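Local coordinates for protein separin (Saccharomyces cerevisiae, PDB 5U1T) that cleaves the MCD1/SCC1 subunit of cohesin as a caspase-like cysteine protease at the onset of anaphase, and is inactivated by securin during most of the cell cycle, at residues S64-G69 / L550-K555; N460-L465 / F496-E501. All coordinates share one frame; numbering follows the deposited sequence.

How the contacts relate
Contacts 1 and 2 lie in the helical part of the chain, their centres 13 Å apart and on the same side of the chain's centre, about 41 and 42 Å from it. Contact 1 joins the loop after helix 48-64 to a loop 481 residues on, and both segments of contact 2 fall within that span. The two touch directly: H66 NE2 lies 2.8 Å from S500 OG and H551 NE2 3.2 Å from E501 OE1, both probable hydrogen bonds. Segment 496-501, running into helix 501-509, therefore meets both halves of contact 1. Both lie away from C1497, the active-site cysteine by similarity, and pack helix-connecting loops together.

Contact 1. Residues S64-G69 / L550-K555; sequences SHHMWG and LHLLNK
H65 and H551 face each other with their CA atoms 4.9 Å apart, and L552 N bonds H65 O at 2.9 Å. H65 is the first residue to leave helical geometry after helix 48-64, while L552 opens a 3-10 turn. A second bond comes from the H65 side chain: ND1 reaches L550 O at 2.8 Å with an N-H...O angle of 161°, the acceptor lying in the imidazole plane. That bond fixes the rotation of the ring, over which H551 lies in an offset stack, centroids 4.2 Å apart and planes at 15°. H65 CB sits over the centre of the H551 ring, 3.7 Å from its centroid, as a CH-pi contact. The paired imidazoles thus join two helix-connecting loops of the helical domain, before helices 69-87 and 557-572. H551 is held at both nitrogens, ND1 accepting from L553 N and NE2 bonded to E501. M67, centre of an inverse gamma turn, bends at chi2 (-66°) and again at chi3; the first bend lays SD alongside the backbone, 3.5 Å from H551 C, and the second brings CE to L550 CD2. H66 CB packs against L552 CB at 3.7 Å, its NE2 bonding S500.

Contact 2. Residues N460-L465 / F496-E501; sequences NVYCML and FSNSSE
N498 O takes the backbone N-H of V461 at 3.0 Å, with an N-H...O angle of 166°; N460 CA adds a CH...O contact to the same oxygen at 3.4 Å. This grip sets the loop before helix 501-509 against the 3-10 turn 461-464 that follows helix 448-458. N460 precedes that turn: with CG anti to the backbone N (chi1 179°), its OD1 accepts from Y462 N at 3.1 Å from above the carbonyl plane, forming an Asx turn. The N460 and N498 amides meet with their planes 74° apart, but the very close approach of their modelled ND2 atoms is doubtful. An alanine at N460 would remove OD1 and is likely to leave Y462 N without its Asx-turn acceptor. N498 lies across V461, OD1 3.7 Å from CG1 and bonded to K63, while its amide end, ND2 as modelled, meets the edge of the Y462 ring. V461 CG2 packs on S500 CB at 4.1 Å; S500 OG caps helix 501-509 through M503 N. A single backbone bond thus ties the two loops, while the bonds of N460 OD1, N498 OD1 and S500 OG mainly shape each loop and anchor segment 496-501 to helices 48-64 and 501-509.

Contact 1. Residues S64-G69 / L550-K555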
loop_
_atom_site.group_PDB
_atom_site.type_symbol
_atom_site.label_atom_id
_atom_site.label_comp_id
_atom_site.label_asym_id
_atom_site.label_seq_id
_atom_site.Cartn_x
_atom_site.Cartn_y
_atom_site.Cartn_z
ATOM N N SER A 64 -15.487 5.538 -40.425
ATOM C CA SER A 64 -15.737 5.606 -39.007
ATOM C C SER A 64 -14.990 4.514 -38.255
ATOM O O SER A 64 -14.613 4.713 -37.102
ATOM C CB SER A 64 -17.216 5.502 -38.722
ATOM O OG SER A 64 -17.444 5.724 -37.352
ATOM N N HIS A 65 -14.777 3.370 -38.903
ATOM C CA HIS A 65 -14.144 2.241 -38.238
ATOM C C HIS A 65 -12.690 2.105 -38.635
ATOM O O HIS A 65 -12.125 1.034 -38.523
ATOM C CB HIS A 65 -14.883 0.936 -38.558
ATOM C CG HIS A 65 -16.319 0.936 -38.131
ATOM N ND1 HIS A 65 -17.141 -0.159 -38.299
ATOM C CD2 HIS A 65 -17.078 1.890 -37.539
ATOM C CE1 HIS A 65 -18.349 0.127 -37.834
ATOM N NE2 HIS A 65 -18.331 1.360 -37.358
ATOM N N HIS A 66 -12.122 3.195 -39.148
ATOM C CA HIS A 66 -10.728 3.255 -39.616
ATOM C C HIS A 66 -10.287 2.159 -40.615
ATOM O O HIS A 66 -9.106 1.878 -40.744
ATOM C CB HIS A 66 -9.793 3.251 -38.393
ATOM C CG HIS A 66 -9.783 4.549 -37.645
ATOM N ND1 HIS A 66 -8.622 5.134 -37.182
ATOM C CD2 HIS A 66 -10.786 5.393 -37.316
ATOM C CE1 HIS A 66 -8.916 6.281 -36.595
ATOM N NE2 HIS A 66 -10.221 6.459 -36.667
ATOM N N MET A 67 -11.227 1.563 -41.334
ATOM C CA MET A 67 -10.920 0.492 -42.277
ATOM C C MET A 67 -10.526 1.045 -43.660
ATOM O O MET A 67 -11.316 0.991 -44.613
ATOM C CB MET A 67 -12.130 -0.429 -42.407
ATOM C CG MET A 67 -12.379 -1.282 -41.206
ATOM S SD MET A 67 -11.005 -2.440 -41.032
ATOM C CE MET A 67 -11.629 -3.846 -41.943
ATOM N N TRP A 68 -9.318 1.584 -43.776
ATOM C CA TRP A 68 -8.994 2.451 -44.909
ATOM C C TRP A 68 -8.863 1.712 -46.238
ATOM O O TRP A 68 -9.096 2.285 -47.300
ATOM C CB TRP A 68 -7.696 3.214 -44.649
ATOM C CG TRP A 68 -7.484 3.738 -43.217
ATOM C CD1 TRP A 68 -6.453 3.420 -42.369
ATOM C CD2 TRP A 68 -8.291 4.699 -42.513
ATOM N NE1 TRP A 68 -6.574 4.112 -41.192
ATOM C CE2 TRP A 68 -7.695 4.893 -41.245
ATOM C CE3 TRP A 68 -9.460 5.393 -42.818
ATOM C CZ2 TRP A 68 -8.228 5.769 -40.295
ATOM C CZ3 TRP A 68 -9.995 6.253 -41.867
ATOM C CH2 TRP A 68 -9.380 6.433 -40.623
ATOM N N GLY A 69 -8.480 0.445 -46.177
ATOM C CA GLY A 69 -8.173 -0.333 -47.355
ATOM C C GLY A 69 -9.428 -0.716 -48.080
ATOM O O GLY A 69 -9.401 -0.951 -49.283
ATOM N N LEU A 550 -16.423 -5.228 -40.421
ATOM C CA LEU A 550 -15.380 -4.292 -40.808
ATOM C C LEU A 550 -15.055 -3.335 -39.675
ATOM O O LEU A 550 -15.819 -2.411 -39.400
ATOM C CB LEU A 550 -15.816 -3.509 -42.052
ATOM C CG LEU A 550 -16.241 -4.402 -43.233
ATOM C CD1 LEU A 550 -16.666 -3.574 -44.431
ATOM C CD2 LEU A 550 -15.129 -5.388 -43.624
ATOM N N HIS A 551 -13.927 -3.535 -39.015
ATOM C CA HIS A 551 -13.518 -2.599 -37.982
ATOM C C HIS A 551 -12.037 -2.722 -37.731
ATOM O O HIS A 551 -11.530 -3.832 -37.665
ATOM C CB HIS A 551 -14.305 -2.848 -36.697
ATOM C CG HIS A 551 -14.485 -1.622 -35.853
ATOM N ND1 HIS A 551 -13.432 -0.823 -35.467
ATOM C CD2 HIS A 551 -15.598 -1.056 -35.335
ATOM C CE1 HIS A 551 -13.887 0.189 -34.750
ATOM N NE2 HIS A 551 -15.199 0.067 -34.654
ATOM N N LEU A 552 -11.332 -1.604 -37.605
ATOM C CA LEU A 552 -9.911 -1.647 -37.278
ATOM C C LEU A 552 -9.729 -2.320 -35.918
ATOM O O LEU A 552 -8.758 -3.046 -35.683
ATOM C CB LEU A 552 -9.283 -0.253 -37.260
ATOM C CG LEU A 552 -7.807 -0.238 -36.858
ATOM C CD1 LEU A 552 -6.979 -0.942 -37.897
ATOM C CD2 LEU A 552 -7.274 1.153 -36.636
ATOM N N LEU A 553 -10.689 -2.105 -35.028
ATOM C CA LEU A 553 -10.552 -2.610 -33.672
ATOM C C LEU A 553 -10.631 -4.134 -33.643
ATOM O O LEU A 553 -10.278 -4.753 -32.651
ATOM C CB LEU A 553 -11.614 -2.000 -32.753
ATOM C CG LEU A 553 -11.451 -0.509 -32.494
ATOM C CD1 LEU A 553 -12.370 -0.126 -31.388
ATOM C CD2 LEU A 553 -10.025 -0.151 -32.178
ATOM N N ASN A 554 -11.073 -4.743 -34.738
ATOM C CA ASN A 554 -11.105 -6.198 -34.788
ATOM C C ASN A 554 -9.688 -6.775 -34.806
ATOM O O ASN A 554 -9.469 -7.954 -34.513
ATOM C CB ASN A 554 -11.904 -6.675 -36.008
ATOM C CG ASN A 554 -13.409 -6.594 -35.788
ATOM O OD1 ASN A 554 -13.887 -6.691 -34.643
ATOM N ND2 ASN A 554 -14.172 -6.419 -36.882
ATOM N N LYS A 555 -8.731 -5.925 -35.151
ATOM C CA LYS A 555 -7.328 -6.289 -35.224
ATOM C C LYS A 555 -6.724 -6.379 -33.807
ATOM O O LYS A 555 -5.636 -6.938 -33.595
ATOM C CB LYS A 555 -6.606 -5.254 -36.094
ATOM C CG LYS A 555 -5.154 -5.494 -36.371
ATOM C CD LYS A 555 -4.650 -4.438 -37.346
ATOM C CE LYS A 555 -3.251 -3.986 -36.952
ATOM N NZ LYS A 555 -2.643 -3.027 -37.923
#

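Contact 2. Residues N460-L465 / F496-E501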
loop_
_atom_site.group_PDB
_atom_site.type_symbol
_atom_site.label_atom_id
_atom_site.label_comp_id
_atom_site.label_asym_id
_atom_site.label_seq_id
_atom_site.Cartn_x
_atom_site.Cartn_y
_atom_site.Cartn_z
ATOM N N ASN A 460 -9.986 15.783 -36.410
ATOM C CA ASN A 460 -10.542 15.508 -37.734
ATOM C C ASN A 460 -9.948 14.219 -38.259
ATOM O O ASN A 460 -8.731 14.060 -38.256
ATOM C CB ASN A 460 -10.249 16.689 -38.693
ATOM C CG ASN A 460 -10.770 16.461 -40.110
ATOM O OD1 ASN A 460 -10.060 15.923 -40.967
ATOM N ND2 ASN A 460 -12.000 16.911 -40.365
ATOM N N VAL A 461 -10.803 13.309 -38.714
ATOM C CA VAL A 461 -10.360 11.980 -39.123
ATOM C C VAL A 461 -9.295 11.927 -40.244
ATOM O O VAL A 461 -8.497 10.988 -40.254
ATOM C CB VAL A 461 -11.558 11.121 -39.559
ATOM C CG1 VAL A 461 -12.078 11.567 -40.873
ATOM C CG2 VAL A 461 -11.163 9.672 -39.647
ATOM N N TYR A 462 -9.236 12.893 -41.169
ATOM C CA TYR A 462 -8.243 12.784 -42.241
ATOM C C TYR A 462 -6.867 13.064 -41.665
ATOM O O TYR A 462 -5.853 12.804 -42.301
ATOM C CB TYR A 462 -8.552 13.713 -43.448
ATOM C CG TYR A 462 -9.790 13.271 -44.188
ATOM C CD1 TYR A 462 -9.755 12.169 -45.041
ATOM C CD2 TYR A 462 -11.001 13.910 -43.993
ATOM C CE1 TYR A 462 -10.892 11.734 -45.697
ATOM C CE2 TYR A 462 -12.130 13.481 -44.617
ATOM C CZ TYR A 462 -12.080 12.402 -45.482
ATOM O OH TYR A 462 -13.229 11.980 -46.121
ATOM N N CYS A 463 -6.829 13.561 -40.438
ATOM C CA CYS A 463 -5.562 13.677 -39.723
ATOM C C CYS A 463 -4.929 12.314 -39.376
ATOM O O CYS A 463 -3.737 12.253 -39.097
ATOM C CB CYS A 463 -5.746 14.510 -38.457
ATOM S SG CYS A 463 -5.773 16.296 -38.744
ATOM N N MET A 464 -5.711 11.236 -39.414
ATOM C CA MET A 464 -5.165 9.899 -39.202
ATOM C C MET A 464 -4.215 9.450 -40.311
ATOM O O MET A 464 -3.467 8.490 -40.120
ATOM C CB MET A 464 -6.285 8.873 -39.068
ATOM C CG MET A 464 -7.326 9.218 -38.005
ATOM S SD MET A 464 -6.690 9.373 -36.316
ATOM C CE MET A 464 -5.722 7.896 -36.271
ATOM N N LEU A 465 -4.231 10.143 -41.450
ATOM C CA LEU A 465 -3.376 9.820 -42.594
ATOM C C LEU A 465 -3.379 8.343 -42.974
ATOM O O LEU A 465 -2.338 7.795 -43.320
ATOM C CB LEU A 465 -1.941 10.264 -42.330
ATOM C CG LEU A 465 -1.658 11.766 -42.318
ATOM C CD1 LEU A 465 -0.188 12.016 -42.027
ATOM C CD2 LEU A 465 -2.050 12.442 -43.650
ATOM N N PHE A 496 -17.972 15.761 -32.138
ATOM C CA PHE A 496 -17.137 16.540 -33.030
ATOM C C PHE A 496 -17.325 16.159 -34.479
ATOM O O PHE A 496 -17.420 14.979 -34.815
ATOM C CB PHE A 496 -15.688 16.414 -32.619
ATOM C CG PHE A 496 -15.412 17.042 -31.289
ATOM C CD1 PHE A 496 -15.323 18.420 -31.172
ATOM C CD2 PHE A 496 -15.281 16.258 -30.139
ATOM C CE1 PHE A 496 -15.072 19.001 -29.955
ATOM C CE2 PHE A 496 -15.039 16.838 -28.917
ATOM C CZ PHE A 496 -14.930 18.209 -28.825
ATOM N N SER A 497 -17.400 17.184 -35.321
ATOM C CA SER A 497 -17.684 17.018 -36.742
ATOM C C SER A 497 -16.508 16.442 -37.505
ATOM O O SER A 497 -15.353 16.780 -37.237
ATOM C CB SER A 497 -18.091 18.351 -37.354
ATOM O OG SER A 497 -17.084 19.336 -37.183
ATOM N N ASN A 498 -16.805 15.573 -38.443
ATOM C CA ASN A 498 -15.826 14.918 -39.277
ATOM C C ASN A 498 -14.742 14.191 -38.515
ATOM O O ASN A 498 -13.578 14.414 -38.704
ATOM C CB ASN A 498 -15.262 15.868 -40.335
ATOM C CG ASN A 498 -14.458 15.164 -41.406
ATOM O OD1 ASN A 498 -14.723 14.039 -41.737
ATOM N ND2 ASN A 498 -13.482 15.822 -41.939
ATOM N N SER A 499 -15.157 13.319 -37.623
ATOM C CA SER A 499 -14.220 12.477 -36.881
ATOM C C SER A 499 -14.806 11.084 -36.745
ATOM O O SER A 499 -16.031 10.908 -36.825
ATOM C CB SER A 499 -13.911 13.069 -35.503
ATOM O OG SER A 499 -15.105 13.284 -34.769
ATOM N N SER A 500 -13.938 10.097 -36.532
ATOM C CA SER A 500 -14.358 8.715 -36.402
ATOM C C SER A 500 -14.985 8.377 -35.065
ATOM O O SER A 500 -14.936 9.139 -34.100
ATOM C CB SER A 500 -13.169 7.794 -36.598
ATOM O OG SER A 500 -12.240 8.022 -35.564
ATOM N N GLU A 501 -15.570 7.193 -35.039
ATOM C CA GLU A 501 -16.075 6.571 -33.837
ATOM C C GLU A 501 -14.931 6.334 -32.868
ATOM O O GLU A 501 -15.026 6.641 -31.684
ATOM C CB GLU A 501 -16.743 5.254 -34.191
ATOM C CG GLU A 501 -17.298 4.539 -33.038
ATOM C CD GLU A 501 -17.970 3.251 -33.437
ATOM O OE1 GLU A 501 -17.289 2.200 -33.508
ATOM O OE2 GLU A 501 -19.192 3.300 -33.684
#